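Side-chain contact in beta sliding clamp (Streptococcus pneumoniae, PDB 2AWA), which probably tethers DNA polymerase III and other proteins to DNA as a ring-shaped head-to-tail homodimer, giving replication its processivity: residues Thr175-Val180 with Arg218-Phe223. Sequence-based numbering, arbitrary orientation.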
ATOM      1  N   THR B 175      23.403  -3.955 -15.864  1.00 63.21           N
ATOM      2  CA  THR B 175      22.427  -4.104 -14.754  1.00 62.94           C
ATOM      3  C   THR B 175      23.092  -4.131 -13.364  1.00 63.12           C
ATOM      4  O   THR B 175      22.426  -4.264 -12.344  1.00 62.45           O
ATOM      5  CB  THR B 175      21.630  -5.390 -14.885  1.00 61.79           C
ATOM      6  OG1 THR B 175      22.521  -6.503 -14.805  1.00 62.19           O
ATOM      7  CG2 THR B 175      20.885  -5.425 -16.203  1.00 63.24           C
ATOM      8  N   GLY B 176      24.414  -4.023 -13.341  1.00 65.30           N
ATOM      9  CA  GLY B 176      25.163  -4.047 -12.107  1.00 65.34           C
ATOM     10  C   GLY B 176      25.873  -2.737 -11.857  1.00 64.44           C
ATOM     11  O   GLY B 176      25.893  -1.841 -12.713  1.00 64.75           O
ATOM     12  N   VAL B 177      26.446  -2.627 -10.667  1.00 61.96           N
ATOM     13  CA  VAL B 177      27.236  -1.484 -10.317  1.00 61.83           C
ATOM     14  C   VAL B 177      28.714  -1.878 -10.350  1.00 60.85           C
ATOM     15  O   VAL B 177      29.109  -2.910  -9.851  1.00 60.08           O
ATOM     16  CB  VAL B 177      26.804  -0.952  -8.973  1.00 62.15           C
ATOM     17  CG1 VAL B 177      27.669   0.238  -8.563  1.00 66.08           C
ATOM     18  CG2 VAL B 177      25.332  -0.557  -9.033  1.00 60.75           C
ATOM     19  N   HIS B 178      29.522  -1.052 -10.979  1.00 61.29           N
ATOM     20  CA  HIS B 178      30.937  -1.365 -11.151  1.00 62.92           C
ATOM     21  C   HIS B 178      31.738  -0.766  -9.977  1.00 62.85           C
ATOM     22  O   HIS B 178      31.673   0.432  -9.721  1.00 63.96           O
ATOM     23  CB  HIS B 178      31.388  -0.833 -12.515  1.00 61.54           C
ATOM     24  CG  HIS B 178      32.796  -1.159 -12.868  1.00 58.51           C
ATOM     25  ND1 HIS B 178      33.591  -0.298 -13.593  1.00 57.46           N
ATOM     26  CD2 HIS B 178      33.550  -2.256 -12.624  1.00 61.66           C
ATOM     27  CE1 HIS B 178      34.783  -0.843 -13.761  1.00 56.29           C
ATOM     28  NE2 HIS B 178      34.785  -2.033 -13.187  1.00 55.21           N
ATOM     29  N   PHE B 179      32.457  -1.623  -9.261  1.00 61.51           N
ATOM     30  CA  PHE B 179      33.192  -1.254  -8.058  1.00 61.61           C
ATOM     31  C   PHE B 179      34.673  -1.491  -8.299  1.00 61.37           C
ATOM     32  O   PHE B 179      35.063  -2.616  -8.541  1.00 61.04           O
ATOM     33  CB  PHE B 179      32.794  -2.165  -6.903  1.00 61.45           C
ATOM     34  CG  PHE B 179      31.623  -1.691  -6.121  1.00 61.32           C
ATOM     35  CD1 PHE B 179      30.326  -1.920  -6.581  1.00 65.19           C
ATOM     36  CD2 PHE B 179      31.803  -1.083  -4.882  1.00 66.19           C
ATOM     37  CE1 PHE B 179      29.211  -1.505  -5.842  1.00 67.80           C
ATOM     38  CE2 PHE B 179      30.697  -0.676  -4.114  1.00 71.78           C
ATOM     39  CZ  PHE B 179      29.390  -0.883  -4.597  1.00 63.34           C
ATOM     40  N   VAL B 180      35.498  -0.453  -8.206  1.00 61.58           N
ATOM     41  CA  VAL B 180      36.923  -0.601  -8.481  1.00 63.35           C
ATOM     42  C   VAL B 180      37.727   0.039  -7.360  1.00 64.61           C
ATOM     43  O   VAL B 180      37.542   1.220  -7.038  1.00 65.52           O
ATOM     44  CB  VAL B 180      37.343   0.034  -9.827  1.00 63.01           C
ATOM     45  CG1 VAL B 180      38.716  -0.437 -10.226  1.00 61.45           C
ATOM     46  CG2 VAL B 180      36.362  -0.315 -10.919  1.00 69.67           C
ATOM     47  N   ARG B 218      20.061  -5.122  -8.116  1.00 67.69           N
ATOM     48  CA  ARG B 218      19.035  -5.756  -7.277  1.00 68.42           C
ATOM     49  C   ARG B 218      19.631  -6.378  -6.015  1.00 66.35           C
ATOM     50  O   ARG B 218      19.028  -6.332  -4.947  1.00 67.94           O
ATOM     51  CB  ARG B 218      18.271  -6.827  -8.064  1.00 68.34           C
ATOM     52  CG  ARG B 218      17.142  -7.505  -7.278  1.00 72.16           C
ATOM     53  CD  ARG B 218      16.259  -8.437  -8.158  1.00 77.04           C
ATOM     54  NE  ARG B 218      15.336  -7.733  -9.073  1.00 89.50           N
ATOM     55  CZ  ARG B 218      15.352  -7.844 -10.403  1.00 85.75           C
ATOM     56  N   SER B 219      20.808  -6.975  -6.135  1.00 65.02           N
ATOM     57  CA  SER B 219      21.484  -7.518  -4.981  1.00 62.31           C
ATOM     58  C   SER B 219      21.804  -6.397  -4.015  1.00 63.33           C
ATOM     59  O   SER B 219      21.597  -6.530  -2.807  1.00 64.21           O
ATOM     60  CB  SER B 219      22.751  -8.247  -5.397  1.00 63.00           C
ATOM     61  OG  SER B 219      22.442  -9.383  -6.186  1.00 62.98           O
ATOM     62  N   LEU B 220      22.302  -5.278  -4.532  1.00 63.47           N
ATOM     63  CA  LEU B 220      22.685  -4.166  -3.660  1.00 62.24           C
ATOM     64  C   LEU B 220      21.471  -3.589  -2.914  1.00 63.11           C
ATOM     65  O   LEU B 220      21.585  -3.223  -1.747  1.00 65.67           O
ATOM     66  CB  LEU B 220      23.388  -3.071  -4.450  1.00 59.37           C
ATOM     67  CG  LEU B 220      24.749  -3.446  -5.017  1.00 64.72           C
ATOM     68  CD1 LEU B 220      25.168  -2.458  -6.100  1.00 67.11           C
ATOM     69  CD2 LEU B 220      25.806  -3.531  -3.925  1.00 66.19           C
ATOM     70  N   ARG B 221      20.315  -3.506  -3.566  1.00 62.21           N
ATOM     71  CA  ARG B 221      19.110  -3.046  -2.873  1.00 63.50           C
ATOM     72  C   ARG B 221      18.764  -3.985  -1.717  1.00 62.29           C
ATOM     73  O   ARG B 221      18.330  -3.532  -0.672  1.00 65.17           O
ATOM     74  CB  ARG B 221      17.896  -2.946  -3.802  1.00 64.37           C
ATOM     75  CG  ARG B 221      18.009  -2.007  -5.001  1.00 70.27           C
ATOM     76  CD  ARG B 221      18.375  -0.589  -4.595  1.00 88.56           C
ATOM     77  NE  ARG B 221      17.872   0.402  -5.556  1.00 97.12           N
ATOM     78  CZ  ARG B 221      18.076   1.720  -5.474  1.00 96.95           C
ATOM     79  NH1 ARG B 221      18.791   2.247  -4.486  1.00 95.64           N
ATOM     80  NH2 ARG B 221      17.558   2.517  -6.399  1.00101.11           N
ATOM     81  N   GLU B 222      18.945  -5.285  -1.889  1.00 60.58           N
ATOM     82  CA  GLU B 222      18.697  -6.202  -0.792  1.00 60.78           C
ATOM     83  C   GLU B 222      19.737  -6.058   0.307  1.00 61.48           C
ATOM     84  O   GLU B 222      19.411  -6.215   1.483  1.00 62.12           O
ATOM     85  CB  GLU B 222      18.655  -7.662  -1.256  1.00 60.61           C
ATOM     86  CG  GLU B 222      17.451  -8.036  -2.097  1.00 63.79           C
ATOM     87  CD  GLU B 222      16.109  -7.710  -1.466  1.00 67.20           C
ATOM     88  OE1 GLU B 222      16.015  -7.589  -0.229  1.00 68.71           O
ATOM     89  OE2 GLU B 222      15.130  -7.580  -2.226  1.00 74.15           O
ATOM     90  N   PHE B 223      20.984  -5.784  -0.065  1.00 61.58           N
ATOM     91  CA  PHE B 223      22.016  -5.554   0.926  1.00 61.00           C
ATOM     92  C   PHE B 223      21.558  -4.489   1.907  1.00 61.98           C
ATOM     93  O   PHE B 223      21.710  -4.648   3.120  1.00 59.88           O
ATOM     94  CB  PHE B 223      23.337  -5.116   0.286  1.00 62.51           C
ATOM     95  CG  PHE B 223      24.305  -4.582   1.279  1.00 58.12           C
ATOM     96  CD1 PHE B 223      24.250  -3.265   1.681  1.00 59.28           C
ATOM     97  CD2 PHE B 223      25.201  -5.413   1.884  1.00 58.23           C
ATOM     98  CE1 PHE B 223      25.101  -2.794   2.650  1.00 52.44           C
ATOM     99  CE2 PHE B 223      26.037  -4.948   2.838  1.00 56.13           C
ATOM    100  CZ  PHE B 223      25.984  -3.634   3.221  1.00 59.44           C
TER
HETATM  101  O   HOH W   1      20.242  -6.395 -11.150  1.00 46.80           O
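Leu220, on the helix, reaches toward the strand and makes the whole direct contact with Val177 and Phe179, all three side chains being buried. No direct hydrogen bond joins the two segments, and they bury just 122 Å² between them. The meeting is apolar and falls mainly on one methyl. Leu220 CD1 lies 3.5 Å from Val177 CG2 and 3.6 Å from Val177 CB, so it sits against the branch point of the valine as well as one of its arms. Val177 turns CG2 to the side of its own backbone N, leaving CG1 anti to that N (chi1 178°), and it is CG2 that meets the leucine. Leu220 CD1 also comes up to the edge of the Phe179 ring, near its plane, 4.2 Å from Phe179 CE1; the face of the ring is not what the leucine uses. At another part of that edge, Val177 O lies in the ring plane, 3.6 Å from Phe179 CD1. Ile215 of the neighbouring strand 211-216 touches both Leu220 and Phe179, while Val177 also meets Thr161 on helix 151-161.

Polar contact is indirect and lies at the start of the helix. One water donates to Thr175 O and accepts from Arg218 N, each over a long 3.3 Å, bridging the two backbones beside the apolar cluster, at the beginning of both segments. Thr175 O is also hydrogen-bonded to Ser217 OG, in the residue just before Arg218.

Here the strand 176-182 and the helix 217-226 that follows its neighbour 211-216 belong to the central domain. Helix-on-sheet packing of this kind is characteristic of the ring-shaped processivity factors of the DNA polymerase III beta family, in which helices line the central hole and antiparallel sheets form the outer wall.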